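Local coordinates for protein flavodoxin (Bacillus cereus, PDB 6FSG) that binds flavin mononucleotide and probably serves as a low-potential electron donor to a number of redox enzymes, at residues 1-10 / 30-41; 87-98 / 118-126. All coordinates share one frame; numbering follows the deposited sequence. Where two conformers were deposited one is given.

Both contacts pair neighbouring strands of a single parallel five-stranded sheet, one at each border: contact 1 sets the outermost strand 31-36 beside 2-7, contact 2 the outermost strand 115-124 beside 84-91. Each closes a beta-alpha-beta unit and is only partly buried, and they meet in the interior where Met5 packs on Phe88. Their chemistry differs. Across 1-10 / 30-41 a long backbone ladder is backed mainly by aliphatic side chains, and FMN is met only beyond the strand end, at its phosphate. Across 87-98 / 118-126 the ladder is shorter, and polar side chains brace the loop that carries the flavin ring.

Contact 1: 1-10 / 30-41. With FMN (flavin mononucleotide), chain B.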
loop_
_atom_site.group_PDB
_atom_site.type_symbol
_atom_site.label_atom_id
_atom_site.label_comp_id
_atom_site.label_asym_id
_atom_site.label_seq_id
_atom_site.Cartn_x
_atom_site.Cartn_y
_atom_site.Cartn_z
ATOM N N SER A 1 13.084 -0.072 -12.797
ATOM C CA SER A 1 12.072 0.954 -12.559
ATOM C C SER A 1 12.165 1.477 -11.133
ATOM O O SER A 1 12.788 0.850 -10.271
ATOM C CB SER A 1 10.686 0.375 -12.810
ATOM O OG SER A 1 10.575 -0.034 -14.161
ATOM N N LYS A 2 11.558 2.635 -10.896
ATOM C CA LYS A 2 11.638 3.316 -9.612
ATOM C C LYS A 2 10.269 3.301 -8.944
ATOM O O LYS A 2 9.274 3.737 -9.533
ATOM C CB LYS A 2 12.147 4.751 -9.765
ATOM C CG LYS A 2 12.738 5.291 -8.477
ATOM C CD LYS A 2 13.403 6.659 -8.617
ATOM C CE LYS A 2 13.650 7.222 -7.224
ATOM N NZ LYS A 2 14.327 8.547 -7.144
ATOM N N LEU A 3 10.231 2.806 -7.714
ATOM C CA LEU A 3 8.987 2.540 -7.016
ATOM C C LEU A 3 8.952 3.271 -5.683
ATOM O O LEU A 3 9.985 3.591 -5.095
ATOM C CB LEU A 3 8.840 1.035 -6.765
ATOM C CG LEU A 3 9.066 0.159 -7.998
ATOM C CD1 LEU A 3 9.041 -1.294 -7.577
ATOM C CD2 LEU A 3 8.058 0.407 -9.116
ATOM N N VAL A 4 7.738 3.523 -5.206
ATOM C CA VAL A 4 7.521 4.107 -3.889
ATOM C C VAL A 4 6.485 3.286 -3.137
ATOM O O VAL A 4 5.499 2.816 -3.717
ATOM C CB VAL A 4 7.112 5.597 -3.979
ATOM C CG1 VAL A 4 5.757 5.778 -4.664
ATOM C CG2 VAL A 4 7.136 6.255 -2.584
ATOM N N MET A 5 6.720 3.115 -1.837
ATOM C CA MET A 5 5.771 2.493 -0.925
ATOM C C MET A 5 5.522 3.464 0.220
ATOM O O MET A 5 6.469 3.943 0.849
ATOM C CB MET A 5 6.322 1.175 -0.358
ATOM C CG MET A 5 5.393 0.477 0.628
ATOM S SD MET A 5 6.076 -0.982 1.433
ATOM C CE MET A 5 6.063 -2.169 0.093
ATOM N N ILE A 6 4.255 3.729 0.514
ATOM C CA ILE A 6 3.887 4.545 1.664
ATOM C C ILE A 6 2.966 3.724 2.543
ATOM O O ILE A 6 1.895 3.291 2.099
ATOM C CB ILE A 6 3.239 5.875 1.259
ATOM C CG1 ILE A 6 4.252 6.690 0.456
ATOM C CG2 ILE A 6 2.756 6.628 2.497
ATOM C CD1 ILE A 6 3.683 7.916 -0.160
ATOM N N PHE A 7 3.368 3.521 3.789
ATOM C CA PHE A 7 2.621 2.668 4.706
ATOM C C PHE A 7 2.303 3.389 6.012
ATOM O O PHE A 7 2.993 4.329 6.426
ATOM C CB PHE A 7 3.353 1.343 5.015
ATOM C CG PHE A 7 4.483 1.509 5.975
ATOM C CD1 PHE A 7 5.739 1.895 5.529
ATOM C CD2 PHE A 7 4.281 1.338 7.335
ATOM C CE1 PHE A 7 6.784 2.096 6.430
ATOM C CE2 PHE A 7 5.312 1.526 8.231
ATOM C CZ PHE A 7 6.566 1.905 7.783
ATOM N N ALA A 8 1.236 2.910 6.656
ATOM C CA ALA A 8 0.855 3.320 7.999
ATOM C C ALA A 8 0.817 2.096 8.898
ATOM O O ALA A 8 0.262 1.061 8.516
ATOM C CB ALA A 8 -0.532 3.947 7.998
ATOM N N SER A 9 1.404 2.217 10.089
ATOM C CA SER A 9 1.385 1.134 11.065
ATOM C C SER A 9 1.461 1.717 12.470
ATOM O O SER A 9 2.388 2.473 12.786
ATOM C CB SER A 9 2.544 0.157 10.839
ATOM O OG SER A 9 2.393 -1.022 11.611
ATOM N N MET A 10 0.470 1.368 13.291
ATOM C CA MET A 10 0.376 1.776 14.684
ATOM C C MET A 10 1.057 0.772 15.604
ATOM O O MET A 10 1.899 1.150 16.427
ATOM C CB MET A 10 -1.108 1.889 15.059
ATOM C CG MET A 10 -1.380 2.343 16.483
ATOM S SD MET A 10 -0.659 3.951 16.843
ATOM C CE MET A 10 -1.667 5.038 15.840
ATOM N N ASN A 30 15.009 -3.290 -9.572
ATOM C CA ASN A 30 14.155 -2.131 -9.376
ATOM C C ASN A 30 14.524 -1.523 -8.029
ATOM O O ASN A 30 15.008 -2.220 -7.130
ATOM C CB ASN A 30 12.668 -2.518 -9.331
ATOM C CG ASN A 30 12.205 -3.214 -10.593
ATOM O OD1 ASN A 30 12.030 -4.435 -10.620
ATOM N ND2 ASN A 30 12.021 -2.446 -11.651
ATOM N N GLU A 31 14.287 -0.227 -7.886
ATOM C CA GLU A 31 14.547 0.479 -6.641
ATOM C C GLU A 31 13.212 0.840 -6.005
ATOM O O GLU A 31 12.234 1.111 -6.708
ATOM C CB GLU A 31 15.354 1.757 -6.891
ATOM C CG GLU A 31 16.720 1.526 -7.541
ATOM C CD GLU A 31 16.627 1.302 -9.041
ATOM O OE1 GLU A 31 15.867 2.042 -9.702
ATOM O OE2 GLU A 31 17.302 0.382 -9.557
ATOM N N ILE A 32 13.162 0.830 -4.674
ATOM C CA ILE A 32 11.942 1.200 -3.958
ATOM C C ILE A 32 12.282 2.065 -2.749
ATOM O O ILE A 32 13.179 1.737 -1.969
ATOM C CB ILE A 32 11.090 -0.035 -3.586
ATOM C CG1 ILE A 32 9.738 0.407 -3.019
ATOM C CG2 ILE A 32 11.843 -0.969 -2.636
ATOM C CD1 ILE A 32 8.679 -0.665 -3.067
ATOM N N GLU A 33 11.557 3.166 -2.591
ATOM C CA GLU A 33 11.700 4.049 -1.440
ATOM C C GLU A 33 10.495 3.812 -0.537
ATOM O O GLU A 33 9.357 4.007 -0.972
ATOM C CB GLU A 33 11.793 5.518 -1.856
ATOM C CG GLU A 33 11.869 6.456 -0.658
ATOM C CD GLU A 33 12.441 7.820 -0.988
ATOM O OE1 GLU A 33 13.075 8.418 -0.091
ATOM O OE2 GLU A 33 12.272 8.297 -2.134
ATOM N N VAL A 34 10.747 3.355 0.690
ATOM C CA VAL A 34 9.711 2.978 1.649
ATOM C C VAL A 34 9.585 4.122 2.648
ATOM O O VAL A 34 10.569 4.493 3.298
ATOM C CB VAL A 34 10.073 1.671 2.376
ATOM C CG1 VAL A 34 9.004 1.307 3.426
ATOM C CG2 VAL A 34 10.262 0.513 1.401
ATOM N N ILE A 35 8.382 4.689 2.755
ATOM C CA ILE A 35 8.130 5.872 3.566
ATOM C C ILE A 35 6.964 5.605 4.510
ATOM O O ILE A 35 5.880 5.206 4.075
ATOM C CB ILE A 35 7.805 7.090 2.676
ATOM C CG1 ILE A 35 8.905 7.345 1.641
ATOM C CG2 ILE A 35 7.578 8.321 3.539
ATOM C CD1 ILE A 35 8.477 8.303 0.561
ATOM N N ASP A 36 7.172 5.873 5.794
ATOM C CA ASP A 36 6.111 5.833 6.797
ATOM C C ASP A 36 5.260 7.099 6.694
ATOM O O ASP A 36 5.791 8.212 6.617
ATOM C CB ASP A 36 6.787 5.755 8.177
ATOM C CG ASP A 36 5.836 5.429 9.315
ATOM O OD1 ASP A 36 4.661 5.847 9.298
ATOM O OD2 ASP A 36 6.302 4.780 10.271
ATOM N N ILE A 37 3.931 6.929 6.711
ATOM C CA ILE A 37 3.022 8.076 6.670
ATOM C C ILE A 37 3.282 9.055 7.815
ATOM O O ILE A 37 3.014 10.256 7.680
ATOM C CB ILE A 37 1.551 7.608 6.635
ATOM C CG1 ILE A 37 0.628 8.752 6.204
ATOM C CG2 ILE A 37 1.124 7.067 8.009
ATOM C CD1 ILE A 37 0.796 9.178 4.763
ATOM N N MET A 38 3.794 8.566 8.951
ATOM C CA MET A 38 4.080 9.452 10.075
ATOM C C MET A 38 5.139 10.488 9.720
ATOM O O MET A 38 5.186 11.544 10.356
ATOM C CB MET A 38 4.470 8.652 11.329
ATOM C CG MET A 38 3.279 7.979 12.033
ATOM S SD MET A 38 3.705 6.921 13.444
ATOM C CE MET A 38 2.091 6.597 14.170
ATOM N N ASP A 39 5.964 10.228 8.704
ATOM C CA ASP A 39 6.983 11.175 8.261
ATOM C C ASP A 39 6.430 12.182 7.242
ATOM O O ASP A 39 7.194 12.968 6.673
ATOM C CB ASP A 39 8.222 10.414 7.776
ATOM C CG ASP A 39 8.847 9.529 8.881
ATOM O OD1 ASP A 39 8.676 9.829 10.092
ATOM O OD2 ASP A 39 9.529 8.539 8.536
ATOM N N SER A 40 5.110 12.200 7.041
ATOM C CA SER A 40 4.362 13.237 6.334
ATOM C C SER A 40 4.766 13.463 4.885
ATOM O O SER A 40 4.939 14.611 4.461
ATOM C CB SER A 40 4.423 14.570 7.098
ATOM O OG SER A 40 3.777 14.453 8.353
ATOM N N PRO A 41 4.854 12.414 4.078
ATOM C CA PRO A 41 5.084 12.623 2.645
ATOM C C PRO A 41 3.917 13.355 1.989
ATOM O O PRO A 41 2.754 13.163 2.347
ATOM C CB PRO A 41 5.211 11.194 2.104
ATOM C CG PRO A 41 4.357 10.374 3.054
ATOM C CD PRO A 41 4.615 10.995 4.407
HETATM N N1 FMN B . -9.713 -3.242 11.666
HETATM C C2 FMN B . -10.575 -3.467 10.636
HETATM O O2 FMN B . -10.262 -4.359 9.852
HETATM N N3 FMN B . -11.704 -2.671 10.484
HETATM C C4 FMN B . -11.969 -1.605 11.324
HETATM O O4 FMN B . -12.998 -0.922 11.118
HETATM C C4A FMN B . -11.054 -1.377 12.381
HETATM N N5 FMN B . -11.204 -0.346 13.296
HETATM C C5A FMN B . -10.278 -0.154 14.315
HETATM C C6 FMN B . -10.456 0.856 15.270
HETATM C C7 FMN B . -9.559 1.022 16.329
HETATM C C7M FMN B . -9.765 2.131 17.339
HETATM C C8 FMN B . -8.496 0.116 16.440
HETATM C C8M FMN B . -7.498 0.207 17.559
HETATM C C9 FMN B . -8.341 -0.914 15.519
HETATM C C9A FMN B . -9.222 -1.054 14.460
HETATM N N10 FMN B . -9.017 -2.059 13.538
HETATM C C10 FMN B . -9.944 -2.220 12.532
HETATM C "C1'" FMN B . -7.901 -3.071 13.688
HETATM C "C2'" FMN B . -6.516 -2.683 13.186
HETATM O "O2'" FMN B . -6.571 -2.295 11.837
HETATM C "C3'" FMN B . -5.627 -3.924 13.355
HETATM O "O3'" FMN B . -5.306 -4.048 14.717
HETATM C "C4'" FMN B . -4.308 -3.907 12.571
HETATM O "O4'" FMN B . -3.560 -5.101 12.802
HETATM C "C5'" FMN B . -3.428 -2.724 12.942
HETATM O "O5'" FMN B . -2.353 -2.726 12.020
HETATM P P FMN B . -1.002 -2.094 12.534
HETATM O O1P FMN B . -0.126 -1.906 11.327
HETATM O O2P FMN B . -0.364 -3.071 13.469
HETATM O O3P FMN B . -1.336 -0.799 13.227
HETATM O O HOH W 1 15.749 0.183 -12.046
HETATM O O HOH W 2 2.529 4.809 10.753
#
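Glu31 N donates to Ser1 O, the first of seven backbone hydrogen bonds that join the parallel strands 2-7 and 31-36, whose short axes lie 19° apart. The ladder continues through pairs such as Met5 N to Glu33 O (2.9 Å) and ends with Ile37 N to Phe7 O (2.8 Å). CA-H...O contacts fill in between, as from Ile6 CA to Ile35 O.

Apolar packing divides between the two faces. Beside Leu3, Met5 and Phe7, Ile32 sends its CG1 branch along the neighbouring strand, anti to its own backbone N (chi1 -172°), which brings CD1 to 4.0 Å from Met5 CB. Val34 CG1 reaches Phe7 CE1 at 3.8 Å. With CG lodged between backbone N and carbonyl carbon (chi1 76°), the Phe7 ring comes near the partner strand, and Asp36 CA sits over one face, offset toward the rim, in a CH-pi contact. On the face of Val4 and Ile6, branched side chains suit the extended backbone: Val4 CG2 meets Ile35 CD1 at 4.0 Å, and in the conformer given Ile6 CG2 is crossed by Ile37 CD1.

Past the C-terminal ends of the strands the contact turns polar. Asp36 suits the start of the 3-10 segment: its OD1 accepts from Met38 N, making an Asx turn, and also from a water, which in turn accepts from Ser9 N. Beyond it, Ser9 OG donates to FMN O1P (2.7 Å) and Met10 N to O3P (2.8 Å), beginning the phosphate-binding loop.

Helix 13-26 connects the strands and covers the Met5 and Phe7 face through Ala18, Ile21 and Glu15; Phe71 of helix 69-74 packs on Ile6 and Ile37 on the other. Strand 51-55 hydrogen-bonds to the far edge of 2-7, leaving 31-36 outermost.

Contact 2: 87-98 / 118-126; sequences VFGSCDSAYPKY and LEGLKVELT. With FMN (flavin mononucleotide), chain B; SO4 (sulfate ion), chain C.
Glu124 reaches back from its strand to grip Ser93 in the flavin loop, its carboxylate able to accept from both N-H and hydroxyl. A bend at chi2 (85°) brings OE2 to Ser93 N at 3.0 Å, an almost straight bond on the syn side; in the conformer given, Ser93 OG donates to the same oxygen from above the carboxylate plane. OE1 lies at the edge of the Tyr98 ring, 3.3 Å from CE1. Lys122, extended beyond CG, slides past that ring in the opposite sense; NZ donates to Tyr98 O (2.9 Å) and forms a salt bridge with Asp103. Cys91 CB lies over one face of the ring, offset toward the rim.

A chi1 near 180° carries Ser90 OG beside its own carbonyl carbon, where a hydroxyl can both donate to Leu125 O (2.8 Å), just past the neighbouring strand, and accept from FMN O4' (2.7 Å). Backbone bonds of the parallel pair, such as Val123 N to Gly89 O, align the strands.

The braced loop makes an Asx turn at Asp92, whose N binds FMN O2; Lys97 O accepts from FMN N3. Tyr95, lying face-on against the isoalloxazine in the loop after the fourth strand, is a hallmark of the flavodoxin FMN site.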
loop_
_atom_site.group_PDB
_atom_site.type_symbol
_atom_site.label_atom_id
_atom_site.label_comp_id
_atom_site.label_asym_id
_atom_site.label_seq_id
_atom_site.Cartn_x
_atom_site.Cartn_y
_atom_site.Cartn_z
ATOM N N VAL A 87 -2.221 -2.299 -3.159
ATOM C CA VAL A 87 -2.475 -1.924 -1.768
ATOM C C VAL A 87 -2.551 -3.164 -0.884
ATOM O O VAL A 87 -3.093 -4.198 -1.285
ATOM C CB VAL A 87 -3.789 -1.120 -1.670
ATOM C CG1 VAL A 87 -4.060 -0.624 -0.267
ATOM C CG2 VAL A 87 -3.771 0.073 -2.613
ATOM N N PHE A 88 -2.043 -3.030 0.349
ATOM C CA PHE A 88 -2.064 -4.089 1.353
ATOM C C PHE A 88 -2.384 -3.488 2.722
ATOM O O PHE A 88 -2.314 -2.271 2.919
ATOM C CB PHE A 88 -0.718 -4.840 1.440
ATOM C CG PHE A 88 0.427 -3.986 1.927
ATOM C CD1 PHE A 88 1.176 -3.228 1.040
ATOM C CD2 PHE A 88 0.770 -3.960 3.269
ATOM C CE1 PHE A 88 2.223 -2.440 1.490
ATOM C CE2 PHE A 88 1.820 -3.175 3.717
ATOM C CZ PHE A 88 2.536 -2.414 2.833
ATOM N N GLY A 89 -2.722 -4.347 3.682
ATOM C CA GLY A 89 -2.891 -3.884 5.055
ATOM C C GLY A 89 -3.190 -5.017 6.016
ATOM O O GLY A 89 -3.643 -6.094 5.622
ATOM N N SER A 90 -2.926 -4.750 7.298
ATOM C CA SER A 90 -3.375 -5.627 8.378
ATOM C C SER A 90 -4.760 -5.179 8.848
ATOM O O SER A 90 -5.114 -4.003 8.749
ATOM C CB SER A 90 -2.389 -5.634 9.548
ATOM O OG SER A 90 -2.843 -6.498 10.583
ATOM N N CYS A 91 -5.539 -6.159 9.340
ATOM C CA CYS A 91 -6.994 -6.098 9.481
ATOM C C CYS A 91 -7.394 -6.830 10.764
ATOM O O CYS A 91 -6.583 -7.513 11.393
ATOM C CB CYS A 91 -7.686 -6.751 8.267
ATOM S SG CYS A 91 -7.136 -6.107 6.652
ATOM N N ASP A 92 -8.664 -6.717 11.151
ATOM C CA ASP A 92 -9.147 -7.404 12.354
ATOM C C ASP A 92 -10.614 -7.769 12.190
ATOM O O ASP A 92 -11.471 -6.884 12.093
ATOM C CB ASP A 92 -8.916 -6.492 13.569
ATOM C CG ASP A 92 -9.214 -7.146 14.917
ATOM O OD1 ASP A 92 -9.852 -8.216 14.996
ATOM O OD2 ASP A 92 -8.821 -6.519 15.924
ATOM N N SER A 93 -10.915 -9.063 12.149
ATOM C CA SER A 93 -12.288 -9.515 11.935
ATOM C C SER A 93 -13.170 -9.409 13.183
ATOM O O SER A 93 -14.297 -9.924 13.176
ATOM C CB SER A 93 -12.293 -10.943 11.394
ATOM O OG SER A 93 -11.641 -11.800 12.307
ATOM N N ALA A 94 -12.693 -8.746 14.240
ATOM C CA ALA A 94 -13.578 -8.271 15.290
ATOM C C ALA A 94 -14.363 -7.034 14.873
ATOM O O ALA A 94 -15.241 -6.603 15.623
ATOM C CB ALA A 94 -12.798 -7.956 16.566
ATOM N N TYR A 95 -14.086 -6.475 13.707
ATOM C CA TYR A 95 -14.748 -5.299 13.173
ATOM C C TYR A 95 -15.546 -5.677 11.938
ATOM O O TYR A 95 -15.082 -6.489 11.132
ATOM C CB TYR A 95 -13.707 -4.238 12.808
ATOM C CG TYR A 95 -13.056 -3.649 14.032
ATOM C CD1 TYR A 95 -11.937 -4.236 14.598
ATOM C CD2 TYR A 95 -13.592 -2.537 14.656
ATOM C CE1 TYR A 95 -11.355 -3.719 15.735
ATOM C CE2 TYR A 95 -13.016 -2.010 15.794
ATOM C CZ TYR A 95 -11.899 -2.601 16.326
ATOM O OH TYR A 95 -11.327 -2.069 17.458
ATOM N N PRO A 96 -16.768 -5.154 11.783
ATOM C CA PRO A 96 -17.533 -5.513 10.577
ATOM C C PRO A 96 -16.905 -5.002 9.286
ATOM O O PRO A 96 -16.942 -5.696 8.261
ATOM C CB PRO A 96 -18.922 -4.903 10.834
ATOM C CG PRO A 96 -18.697 -3.840 11.863
ATOM C CD PRO A 96 -17.567 -4.343 12.727
ATOM N N LYS A 97 -16.331 -3.800 9.298
ATOM C CA LYS A 97 -15.819 -3.170 8.075
ATOM C C LYS A 97 -14.344 -3.538 7.911
ATOM O O LYS A 97 -13.432 -2.723 8.056
ATOM C CB LYS A 97 -16.056 -1.667 8.115
ATOM C CG LYS A 97 -17.527 -1.297 8.378
ATOM C CD LYS A 97 -17.753 0.199 8.455
ATOM C CE LYS A 97 -19.183 0.535 8.802
ATOM N NZ LYS A 97 -19.348 2.011 8.892
ATOM N N TYR A 98 -14.139 -4.823 7.610
ATOM C CA TYR A 98 -12.833 -5.466 7.693
ATOM C C TYR A 98 -11.910 -4.990 6.582
ATOM O O TYR A 98 -12.200 -5.179 5.397
ATOM C CB TYR A 98 -13.047 -6.967 7.568
ATOM C CG TYR A 98 -11.810 -7.827 7.546
ATOM C CD1 TYR A 98 -11.173 -8.185 8.726
ATOM C CD2 TYR A 98 -11.299 -8.324 6.354
ATOM C CE1 TYR A 98 -10.062 -9.006 8.722
ATOM C CE2 TYR A 98 -10.167 -9.156 6.342
ATOM C CZ TYR A 98 -9.559 -9.486 7.534
ATOM O OH TYR A 98 -8.447 -10.300 7.569
ATOM N N LEU A 118 -3.096 -5.675 -8.767
ATOM C CA LEU A 118 -3.337 -6.782 -7.860
ATOM C C LEU A 118 -4.605 -6.503 -7.070
ATOM O O LEU A 118 -4.960 -5.344 -6.832
ATOM C CB LEU A 118 -2.180 -6.962 -6.855
ATOM C CG LEU A 118 -0.794 -7.180 -7.451
ATOM C CD1 LEU A 118 0.261 -7.198 -6.361
ATOM C CD2 LEU A 118 -0.702 -8.456 -8.283
ATOM N N GLU A 119 -5.276 -7.572 -6.644
ATOM C CA GLU A 119 -6.307 -7.442 -5.621
ATOM C C GLU A 119 -5.673 -6.933 -4.322
ATOM O O GLU A 119 -4.488 -7.128 -4.058
ATOM C CB GLU A 119 -7.004 -8.792 -5.409
ATOM C CG GLU A 119 -7.677 -9.326 -6.704
ATOM C CD GLU A 119 -8.494 -10.596 -6.536
ATOM O OE1 GLU A 119 -8.318 -11.298 -5.533
ATOM O OE2 GLU A 119 -9.303 -10.903 -7.438
ATOM N N GLY A 120 -6.476 -6.284 -3.487
ATOM C CA GLY A 120 -5.964 -5.861 -2.195
ATOM C C GLY A 120 -5.577 -7.057 -1.342
ATOM O O GLY A 120 -6.287 -8.064 -1.297
ATOM N N LEU A 121 -4.443 -6.938 -0.644
ATOM C CA LEU A 121 -3.942 -7.988 0.238
ATOM C C LEU A 121 -4.300 -7.631 1.678
ATOM O O LEU A 121 -3.845 -6.605 2.199
ATOM C CB LEU A 121 -2.427 -8.161 0.091
ATOM C CG LEU A 121 -1.761 -9.122 1.094
ATOM C CD1 LEU A 121 -2.332 -10.552 1.048
ATOM C CD2 LEU A 121 -0.243 -9.184 0.939
ATOM N N LYS A 122 -5.108 -8.481 2.313
ATOM C CA LYS A 122 -5.547 -8.284 3.687
ATOM C C LYS A 122 -5.053 -9.437 4.547
ATOM O O LYS A 122 -5.310 -10.604 4.234
ATOM C CB LYS A 122 -7.073 -8.227 3.757
ATOM C CG LYS A 122 -7.662 -7.012 3.064
ATOM C CD LYS A 122 -9.167 -7.015 3.124
ATOM C CE LYS A 122 -9.756 -5.793 2.436
ATOM N NZ LYS A 122 -11.243 -5.662 2.671
ATOM N N VAL A 123 -4.388 -9.107 5.651
ATOM C CA VAL A 123 -3.880 -10.089 6.603
ATOM C C VAL A 123 -4.488 -9.786 7.965
ATOM O O VAL A 123 -4.588 -8.623 8.361
ATOM C CB VAL A 123 -2.336 -10.038 6.662
ATOM C CG1 VAL A 123 -1.805 -10.773 7.890
ATOM C CG2 VAL A 123 -1.728 -10.623 5.386
ATOM N N GLU A 124 -4.893 -10.837 8.678
ATOM C CA GLU A 124 -5.462 -10.706 10.017
ATOM C C GLU A 124 -4.360 -10.461 11.043
ATOM O O GLU A 124 -3.505 -11.323 11.261
ATOM C CB GLU A 124 -6.204 -11.997 10.368
ATOM C CG GLU A 124 -6.868 -12.028 11.736
ATOM C CD GLU A 124 -8.245 -11.407 11.728
ATOM O OE1 GLU A 124 -8.881 -11.394 10.651
ATOM O OE2 GLU A 124 -8.698 -10.938 12.798
ATOM N N LEU A 125 -4.396 -9.298 11.690
ATOM C CA LEU A 125 -3.485 -8.953 12.797
ATOM C C LEU A 125 -2.041 -9.277 12.406
ATOM O O LEU A 125 -1.568 -8.808 11.360
ATOM C CB LEU A 125 -3.984 -9.598 14.084
ATOM C CG LEU A 125 -5.342 -9.106 14.571
ATOM C CD1 LEU A 125 -5.762 -9.874 15.839
ATOM C CD2 LEU A 125 -5.308 -7.602 14.815
ATOM N N THR A 126 -1.287 -10.007 13.233
ATOM C CA THR A 126 0.128 -10.246 12.959
ATOM C C THR A 126 0.276 -11.376 11.944
ATOM O O THR A 126 -0.307 -12.449 12.130
ATOM C CB THR A 126 0.884 -10.606 14.251
ATOM O OG1 THR A 126 0.612 -9.628 15.265
ATOM C CG2 THR A 126 2.400 -10.679 14.024
HETATM N N1 FMN B . -9.713 -3.242 11.666
HETATM C C2 FMN B . -10.575 -3.467 10.636
HETATM O O2 FMN B . -10.262 -4.359 9.852
HETATM N N3 FMN B . -11.704 -2.671 10.484
HETATM C C4 FMN B . -11.969 -1.605 11.324
HETATM O O4 FMN B . -12.998 -0.922 11.118
HETATM C C4A FMN B . -11.054 -1.377 12.381
HETATM N N5 FMN B . -11.204 -0.346 13.296
HETATM C C5A FMN B . -10.278 -0.154 14.315
HETATM C C6 FMN B . -10.456 0.856 15.270
HETATM C C7 FMN B . -9.559 1.022 16.329
HETATM C C7M FMN B . -9.765 2.131 17.339
HETATM C C8 FMN B . -8.496 0.116 16.440
HETATM C C8M FMN B . -7.498 0.207 17.559
HETATM C C9 FMN B . -8.341 -0.914 15.519
HETATM C C9A FMN B . -9.222 -1.054 14.460
HETATM N N10 FMN B . -9.017 -2.059 13.538
HETATM C C10 FMN B . -9.944 -2.220 12.532
HETATM C "C1'" FMN B . -7.901 -3.071 13.688
HETATM C "C2'" FMN B . -6.516 -2.683 13.186
HETATM O "O2'" FMN B . -6.571 -2.295 11.837
HETATM C "C3'" FMN B . -5.627 -3.924 13.355
HETATM O "O3'" FMN B . -5.306 -4.048 14.717
HETATM C "C4'" FMN B . -4.308 -3.907 12.571
HETATM O "O4'" FMN B . -3.560 -5.101 12.802
HETATM C "C5'" FMN B . -3.428 -2.724 12.942
HETATM O "O5'" FMN B . -2.353 -2.726 12.020
HETATM P P FMN B . -1.002 -2.094 12.534
HETATM O O1P FMN B . -0.126 -1.906 11.327
HETATM O O2P FMN B . -0.364 -3.071 13.469
HETATM O O3P FMN B . -1.336 -0.799 13.227
HETATM S S SO4 C . -3.978 -11.164 -8.014
HETATM O O1 SO4 C . -5.026 -12.160 -7.810
HETATM O O2 SO4 C . -2.675 -11.658 -7.575
HETATM O O3 SO4 C . -3.859 -10.863 -9.440
HETATM O O4 SO4 C . -4.338 -9.951 -7.294
HETATM O O HOH W 3 -3.763 -4.314 -4.556
HETATM O O HOH W 4 -7.874 -11.558 5.090
#